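Local coordinates for trehalose synthase regulatory protein (PDB 5HUS) that is probably a regulatory subunit of the trehalose-synthesising enzyme complex, its C-terminal domain having the trehalose-phosphatase fold of the HAD clan, at residues G19-I29 / D68-L77; A147-F157 / V189-K197. One frame throughout, in Å; residues are numbered along the deposited sequence.

Contact 1 of 2, residues G19-I29 / D68-L77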
# COMPACT_ATOMS: atom_id res chain seq x y z
N GLY A 19 -18.94 9.11 13.69
CA GLY A 19 -17.51 9.26 13.90
C GLY A 19 -16.75 9.39 12.59
O GLY A 19 -17.35 9.51 11.52
N LYS A 20 -15.42 9.36 12.67
CA LYS A 20 -14.57 9.55 11.50
C LYS A 20 -14.55 8.32 10.58
O LYS A 20 -14.72 7.19 11.03
CB LYS A 20 -13.14 9.89 11.93
CG LYS A 20 -12.99 11.20 12.68
CD LYS A 20 -11.59 11.29 13.30
CE LYS A 20 -11.34 12.62 13.98
NZ LYS A 20 -9.97 12.65 14.59
N ARG A 21 -14.32 8.57 9.30
CA ARG A 21 -14.20 7.50 8.31
C ARG A 21 -12.83 7.55 7.66
O ARG A 21 -12.41 8.60 7.17
CB ARG A 21 -15.28 7.64 7.23
CG ARG A 21 -16.69 7.89 7.78
CD ARG A 21 -17.59 8.40 6.66
NE ARG A 21 -18.86 8.94 7.15
CZ ARG A 21 -19.69 9.65 6.40
NH1 ARG A 21 -19.38 9.91 5.13
NH2 ARG A 21 -20.82 10.11 6.90
N LEU A 22 -12.13 6.42 7.67
CA LEU A 22 -10.78 6.32 7.11
C LEU A 22 -10.81 5.44 5.88
O LEU A 22 -11.27 4.30 5.93
CB LEU A 22 -9.80 5.76 8.14
CG LEU A 22 -8.38 5.49 7.62
CD1 LEU A 22 -7.72 6.78 7.15
CD2 LEU A 22 -7.56 4.81 8.70
N ILE A 23 -10.34 5.99 4.76
CA ILE A 23 -10.35 5.28 3.49
C ILE A 23 -8.94 5.19 2.95
O ILE A 23 -8.26 6.21 2.81
CB ILE A 23 -11.27 5.98 2.47
CG1 ILE A 23 -12.72 5.95 2.97
CG2 ILE A 23 -11.15 5.31 1.11
CD1 ILE A 23 -13.70 6.76 2.14
N ILE A 24 -8.49 3.97 2.69
CA ILE A 24 -7.14 3.75 2.19
C ILE A 24 -7.23 3.08 0.83
O ILE A 24 -7.80 2.00 0.69
CB ILE A 24 -6.31 2.88 3.17
CG1 ILE A 24 -6.13 3.65 4.49
CG2 ILE A 24 -4.96 2.52 2.56
CD1 ILE A 24 -5.61 2.82 5.62
N LEU A 25 -6.71 3.77 -0.19
CA LEU A 25 -6.81 3.30 -1.56
C LEU A 25 -5.44 2.92 -2.11
O LEU A 25 -4.57 3.78 -2.28
CB LEU A 25 -7.44 4.38 -2.45
CG LEU A 25 -8.79 4.92 -1.96
CD1 LEU A 25 -9.33 5.99 -2.92
CD2 LEU A 25 -9.78 3.77 -1.81
N ALA A 26 -5.24 1.63 -2.36
CA ALA A 26 -4.01 1.14 -2.98
C ALA A 26 -4.19 1.15 -4.48
O ALA A 26 -4.74 0.21 -5.05
CB ALA A 26 -3.66 -0.26 -2.48
N LEU A 27 -3.73 2.22 -5.11
CA LEU A 27 -3.95 2.44 -6.54
C LEU A 27 -2.64 2.68 -7.26
O LEU A 27 -1.69 3.22 -6.68
CB LEU A 27 -4.88 3.62 -6.77
CG LEU A 27 -6.26 3.59 -6.11
CD1 LEU A 27 -6.99 4.90 -6.32
CD2 LEU A 27 -7.07 2.42 -6.65
N GLU A 28 -2.58 2.28 -8.52
CA GLU A 28 -1.44 2.59 -9.37
C GLU A 28 -1.64 3.99 -9.95
O GLU A 28 -2.53 4.20 -10.78
CB GLU A 28 -1.30 1.56 -10.49
CG GLU A 28 -1.05 0.14 -10.00
CD GLU A 28 0.41 -0.10 -9.63
OE1 GLU A 28 1.25 -0.17 -10.56
OE2 GLU A 28 0.71 -0.22 -8.43
N ILE A 29 -0.83 4.94 -9.50
CA ILE A 29 -0.97 6.31 -9.95
C ILE A 29 0.10 6.60 -11.00
O ILE A 29 1.27 6.27 -10.80
CB ILE A 29 -0.85 7.30 -8.78
CG1 ILE A 29 -1.92 6.99 -7.73
CG2 ILE A 29 -0.99 8.73 -9.26
CD1 ILE A 29 -3.34 7.11 -8.23
N ASP A 68 -15.53 14.66 8.00
CA ASP A 68 -15.28 13.53 8.89
C ASP A 68 -14.58 12.38 8.17
O ASP A 68 -14.49 11.28 8.70
CB ASP A 68 -16.59 13.04 9.49
CG ASP A 68 -17.70 12.93 8.46
OD1 ASP A 68 -17.38 12.95 7.25
OD2 ASP A 68 -18.88 12.83 8.85
N THR A 69 -14.07 12.65 6.97
CA THR A 69 -13.52 11.60 6.13
C THR A 69 -12.06 11.88 5.78
O THR A 69 -11.70 13.01 5.46
CB THR A 69 -14.35 11.45 4.84
OG1 THR A 69 -15.72 11.22 5.19
CG2 THR A 69 -13.84 10.28 4.01
N PHE A 70 -11.24 10.85 5.86
CA PHE A 70 -9.81 10.97 5.56
C PHE A 70 -9.43 9.93 4.52
O PHE A 70 -9.58 8.73 4.76
CB PHE A 70 -8.98 10.80 6.83
CG PHE A 70 -9.42 11.69 7.96
CD1 PHE A 70 -10.17 11.17 9.00
CD2 PHE A 70 -9.11 13.03 7.96
CE1 PHE A 70 -10.59 11.98 10.04
CE2 PHE A 70 -9.52 13.85 9.00
CZ PHE A 70 -10.26 13.33 10.04
N VAL A 71 -8.96 10.40 3.37
CA VAL A 71 -8.58 9.51 2.27
C VAL A 71 -7.07 9.46 2.11
O VAL A 71 -6.43 10.51 2.01
CB VAL A 71 -9.22 9.96 0.94
CG1 VAL A 71 -8.84 9.01 -0.18
CG2 VAL A 71 -10.74 10.05 1.09
N TYR A 72 -6.52 8.25 2.11
CA TYR A 72 -5.08 8.04 1.93
C TYR A 72 -4.79 7.17 0.72
O TYR A 72 -5.45 6.16 0.50
CB TYR A 72 -4.45 7.39 3.17
CG TYR A 72 -4.23 8.36 4.28
CD1 TYR A 72 -5.31 8.84 5.03
CD2 TYR A 72 -2.96 8.83 4.59
CE1 TYR A 72 -5.11 9.76 6.05
CE2 TYR A 72 -2.76 9.74 5.61
CZ TYR A 72 -3.84 10.21 6.32
OH TYR A 72 -3.64 11.11 7.34
N LEU A 73 -3.80 7.58 -0.07
CA LEU A 73 -3.27 6.76 -1.15
C LEU A 73 -2.12 5.89 -0.65
O LEU A 73 -1.20 6.39 -0.02
CB LEU A 73 -2.78 7.65 -2.29
CG LEU A 73 -2.01 6.91 -3.39
CD1 LEU A 73 -2.97 6.13 -4.28
CD2 LEU A 73 -1.16 7.89 -4.20
N LEU A 74 -2.19 4.59 -0.93
CA LEU A 74 -1.10 3.67 -0.63
C LEU A 74 -0.43 3.33 -1.95
O LEU A 74 -1.07 2.78 -2.85
CB LEU A 74 -1.60 2.41 0.09
CG LEU A 74 -0.57 1.30 0.33
CD1 LEU A 74 0.59 1.77 1.21
CD2 LEU A 74 -1.24 0.07 0.94
N SER A 75 0.84 3.67 -2.06
CA SER A 75 1.56 3.61 -3.34
C SER A 75 2.95 3.03 -3.14
O SER A 75 3.57 3.23 -2.09
CB SER A 75 1.66 5.00 -3.95
OG SER A 75 2.51 5.02 -5.09
N TYR A 76 3.44 2.32 -4.15
CA TYR A 76 4.82 1.83 -4.15
C TYR A 76 5.83 2.92 -4.47
O TYR A 76 7.03 2.73 -4.27
CB TYR A 76 5.01 0.69 -5.15
CG TYR A 76 4.49 -0.64 -4.69
CD1 TYR A 76 5.18 -1.39 -3.74
CD2 TYR A 76 3.31 -1.16 -5.21
CE1 TYR A 76 4.70 -2.62 -3.32
CE2 TYR A 76 2.83 -2.38 -4.79
CZ TYR A 76 3.52 -3.11 -3.85
OH TYR A 76 3.04 -4.33 -3.44
N LEU A 77 5.35 4.06 -4.96
CA LEU A 77 6.24 5.11 -5.44
C LEU A 77 7.01 5.80 -4.32
O LEU A 77 6.57 5.85 -3.18
CB LEU A 77 5.44 6.15 -6.24
CG LEU A 77 4.73 5.63 -7.48
CD1 LEU A 77 3.93 6.75 -8.13
CD2 LEU A 77 5.71 5.03 -8.49
O HOH W 1 0.82 4.15 -7.02
O HOH W 2 1.71 1.60 -6.39
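F70 sets the edge of its ring against the methylene chain of K20, F70 CE1 lying 3.5 Å from K20 CD. With CG anti to the carbonyl carbon (chi1 -52°), the ring is carried toward the neighbouring segment, its edge to the K20 methylenes. A lysine suits this diagonal place because its extended methylene chain gives the ring edge nonpolar contact while NZ goes on to bond the carbonyl of H212, whose ring stacks on F70.

At the same end, R21 and D68 meet twice. R21 N donates to D68 O (2.8 Å), the first of six backbone bonds that join 20-26 to 68-74 in parallel register. D68 OD2 sits over one face of the R21 guanidinium, 3.9 Å from R21 NH2, so this long salt bridge is electrostatic, with no N-H aimed at the oxygen. The straight arginine chain passes T69 OG1 on the way.

Farther along, L73 CD1 packs on I29 CG1 (3.7 Å).

The two strands are central in the mixed sheet, with 243-250 bordering 20-26 and 93-96 bordering 69-74. Helix 200-213 covers the L22, I24 and Y72 face; helix 79-86 packs against L73 on the other face and against I29 beyond the strand end.

Contact 2 of 2, residues A147-F157 / V189-K197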
# COMPACT_ATOMS: atom_id res chain seq x y z
N ALA A 147 13.78 2.79 0.43
CA ALA A 147 13.56 1.72 1.41
C ALA A 147 13.03 0.44 0.77
O ALA A 147 12.62 -0.49 1.47
CB ALA A 147 12.59 2.20 2.50
N THR A 148 13.05 0.39 -0.56
CA THR A 148 12.64 -0.81 -1.27
C THR A 148 13.55 -1.00 -2.48
O THR A 148 14.13 -0.04 -2.98
CB THR A 148 11.16 -0.74 -1.73
OG1 THR A 148 10.89 0.52 -2.33
CG2 THR A 148 10.22 -0.91 -0.56
N VAL A 149 13.70 -2.24 -2.91
CA VAL A 149 14.47 -2.55 -4.10
C VAL A 149 13.63 -3.47 -4.97
O VAL A 149 13.01 -4.40 -4.47
CB VAL A 149 15.83 -3.21 -3.77
CG1 VAL A 149 16.63 -3.45 -5.05
CG2 VAL A 149 16.63 -2.35 -2.79
N ARG A 150 13.60 -3.19 -6.27
CA ARG A 150 12.83 -4.02 -7.18
C ARG A 150 13.71 -4.53 -8.32
O ARG A 150 14.38 -3.76 -9.00
CB ARG A 150 11.62 -3.26 -7.73
CG ARG A 150 10.58 -4.16 -8.38
CD ARG A 150 9.33 -3.39 -8.80
NE ARG A 150 8.51 -2.97 -7.67
CZ ARG A 150 7.35 -3.52 -7.34
NH1 ARG A 150 6.86 -4.52 -8.06
NH2 ARG A 150 6.67 -3.06 -6.30
N PHE A 151 13.70 -5.85 -8.51
CA PHE A 151 14.47 -6.51 -9.55
C PHE A 151 13.53 -6.82 -10.71
O PHE A 151 12.69 -7.72 -10.60
CB PHE A 151 15.12 -7.78 -8.99
CG PHE A 151 15.98 -8.53 -9.98
CD1 PHE A 151 16.58 -7.89 -11.05
CD2 PHE A 151 16.19 -9.89 -9.82
CE1 PHE A 151 17.36 -8.59 -11.95
CE2 PHE A 151 16.98 -10.60 -10.72
CZ PHE A 151 17.56 -9.95 -11.78
N HIS A 152 13.66 -6.08 -11.80
CA HIS A 152 12.76 -6.24 -12.95
C HIS A 152 13.32 -7.21 -13.98
O HIS A 152 14.47 -7.09 -14.39
CB HIS A 152 12.51 -4.89 -13.63
CG HIS A 152 11.82 -3.88 -12.77
ND1 HIS A 152 10.46 -3.65 -12.86
CD2 HIS A 152 12.29 -3.02 -11.85
CE1 HIS A 152 10.13 -2.69 -12.01
NE2 HIS A 152 11.22 -2.29 -11.38
N ALA A 153 12.49 -8.16 -14.42
CA ALA A 153 12.90 -9.10 -15.46
C ALA A 153 13.16 -8.36 -16.77
O ALA A 153 14.06 -8.72 -17.52
CB ALA A 153 11.84 -10.17 -15.65
N GLY A 154 12.36 -7.32 -17.02
CA GLY A 154 12.51 -6.54 -18.23
C GLY A 154 12.45 -7.41 -19.47
O GLY A 154 11.57 -8.28 -19.58
N LYS A 155 13.40 -7.22 -20.37
CA LYS A 155 13.41 -7.92 -21.65
C LYS A 155 13.84 -9.38 -21.51
O LYS A 155 13.59 -10.19 -22.40
CB LYS A 155 14.32 -7.20 -22.64
CG LYS A 155 14.11 -7.62 -24.09
CD LYS A 155 15.15 -6.99 -25.01
CE LYS A 155 15.13 -7.64 -26.39
NZ LYS A 155 16.37 -7.36 -27.16
N SER A 156 14.47 -9.72 -20.39
CA SER A 156 14.91 -11.10 -20.17
C SER A 156 13.71 -12.04 -20.14
O SER A 156 13.83 -13.23 -20.45
CB SER A 156 15.70 -11.23 -18.87
OG SER A 156 14.85 -11.26 -17.74
N PHE A 157 12.55 -11.50 -19.78
CA PHE A 157 11.32 -12.27 -19.65
C PHE A 157 10.82 -12.74 -21.01
O PHE A 157 10.22 -13.81 -21.12
CB PHE A 157 10.24 -11.44 -18.96
CG PHE A 157 9.09 -12.25 -18.44
CD1 PHE A 157 9.22 -13.01 -17.29
CD2 PHE A 157 7.86 -12.24 -19.09
CE1 PHE A 157 8.15 -13.75 -16.80
CE2 PHE A 157 6.80 -12.98 -18.61
CZ PHE A 157 6.94 -13.73 -17.47
N VAL A 189 6.34 -10.50 -7.65
CA VAL A 189 5.13 -9.75 -7.99
C VAL A 189 5.15 -9.46 -9.47
O VAL A 189 5.99 -8.70 -9.95
CB VAL A 189 5.03 -8.44 -7.20
CG1 VAL A 189 3.80 -7.66 -7.64
CG2 VAL A 189 4.99 -8.71 -5.70
N ARG A 190 4.23 -10.10 -10.20
CA ARG A 190 4.18 -10.02 -11.66
C ARG A 190 5.48 -10.57 -12.25
O ARG A 190 5.79 -11.75 -12.10
CB ARG A 190 3.95 -8.58 -12.12
CG ARG A 190 2.70 -7.93 -11.56
CD ARG A 190 1.65 -7.77 -12.64
NE ARG A 190 2.22 -7.19 -13.85
CZ ARG A 190 1.57 -7.04 -15.00
NH1 ARG A 190 0.31 -7.43 -15.10
NH2 ARG A 190 2.18 -6.51 -16.05
N ASN A 191 6.23 -9.70 -12.92
CA ASN A 191 7.50 -10.10 -13.51
C ASN A 191 8.65 -9.38 -12.84
O ASN A 191 9.58 -8.91 -13.50
CB ASN A 191 7.49 -9.82 -15.01
CG ASN A 191 6.29 -10.45 -15.71
OD1 ASN A 191 5.92 -11.58 -15.42
ND2 ASN A 191 5.69 -9.70 -16.62
N SER A 192 8.58 -9.28 -11.52
CA SER A 192 9.64 -8.63 -10.76
C SER A 192 9.75 -9.20 -9.36
O SER A 192 8.82 -9.82 -8.84
CB SER A 192 9.39 -7.12 -10.68
OG SER A 192 8.29 -6.82 -9.85
N VAL A 193 10.90 -8.99 -8.75
CA VAL A 193 11.10 -9.32 -7.34
C VAL A 193 11.13 -8.03 -6.54
O VAL A 193 11.93 -7.14 -6.83
CB VAL A 193 12.42 -10.09 -7.12
CG1 VAL A 193 12.64 -10.36 -5.63
CG2 VAL A 193 12.42 -11.39 -7.92
N ILE A 194 10.25 -7.90 -5.55
CA ILE A 194 10.30 -6.73 -4.68
C ILE A 194 10.83 -7.10 -3.30
O ILE A 194 10.42 -8.10 -2.70
CB ILE A 194 8.92 -6.05 -4.54
CG1 ILE A 194 9.04 -4.83 -3.61
CG2 ILE A 194 7.86 -7.02 -4.04
CD1 ILE A 194 7.73 -4.16 -3.31
N VAL A 195 11.78 -6.30 -2.83
CA VAL A 195 12.39 -6.50 -1.52
C VAL A 195 11.87 -5.41 -0.57
O VAL A 195 12.04 -4.21 -0.86
CB VAL A 195 13.94 -6.46 -1.60
CG1 VAL A 195 14.56 -6.83 -0.25
CG2 VAL A 195 14.43 -7.40 -2.69
N GLN A 196 11.22 -5.81 0.51
CA GLN A 196 10.71 -4.83 1.47
C GLN A 196 10.68 -5.36 2.90
O GLN A 196 10.80 -6.57 3.14
CB GLN A 196 9.29 -4.36 1.07
CG GLN A 196 8.24 -5.40 1.26
CD GLN A 196 6.82 -4.86 1.08
OE1 GLN A 196 5.86 -5.36 1.66
NE2 GLN A 196 6.70 -3.83 0.27
N LYS A 197 10.54 -4.42 3.83
CA LYS A 197 10.36 -4.72 5.24
C LYS A 197 9.06 -5.48 5.47
O LYS A 197 8.01 -5.12 4.93
CB LYS A 197 10.37 -3.44 6.07
CG LYS A 197 11.62 -3.22 6.89
CD LYS A 197 11.77 -4.29 7.96
CE LYS A 197 12.02 -3.69 9.33
NZ LYS A 197 12.81 -4.61 10.20
O HOH W 3 10.90 -1.54 3.33
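V149 with V195 and F151 with V193 are the hydrogen-bonded pairs that join strands 149-152 and 192-197 antiparallel. F151 N donates to V193 O at 2.8 Å, and V193 N returns a bond to F151 O. At the other pair V149 N to V195 O stretches to 3.3 Å, whereas the bond from V195 N to V149 O is shorter. A153 N to N191 O continues the pattern past the strand, and at the opposite end a water bridges A147 O and K197 N.

Among the polar side chains, R150 carries most. Its chain bends at chi3 (-71°), which turns the guanidinium along the neighbouring strand, where R150 NH1 donates to S192 OG (3.2 Å), the oxygen lying 20° out of the guanidinium plane. That hydroxyl is suited to the place by being both acceptor and donor: S192 OG donates in turn to V189 O (3.0 Å), linking the arginine to the tight turn R190-N191.

Nonpolar contacts occupy both faces. I194 places CB over the centre of the R150 guanidinium and brings I194 CD1 to 3.4 Å from R150 NH2, an aliphatic cover for a flat cation. On the opposite face, beta-branched V149, V193 and V195 join F151 in packing against helices 116-136 and 161-179.

Beyond the strand, the amide of N191 lies over one face of the F157 ring, their planes 31° apart. A type II' turn from A153 to S156, with G154 at a positive phi that glycine adopts easily, leads the chain to that ring.

Strand 192-197 also forms a hairpin with 184-189. A four-stranded antiparallel sheet backed by two helices resembles the cap domain of trehalose-phosphatase relatives in the HAD clan, and this pair is the middle of what is probably such a cap.

From the N terminus, strand 20-26 comes first; the chain then passes through helices 53-59 and 61-65 and returns beside it at 69-74, so contact 1 closes a parallel crossover in the main sheet. Only afterwards does contact 2 open: strand 149-152 is followed by helix 161-179 and the 184-189 hairpin arm before 192-197 closes its loop. The two loops therefore lie in series, neither enclosing nor crossing the other, with centres about 24 Å apart. They meet at Y76, just past the main-sheet strand, whose ring makes a cation-pi contact with R150 and packs on I194, joining the Rossmann-like core to the probable cap domain.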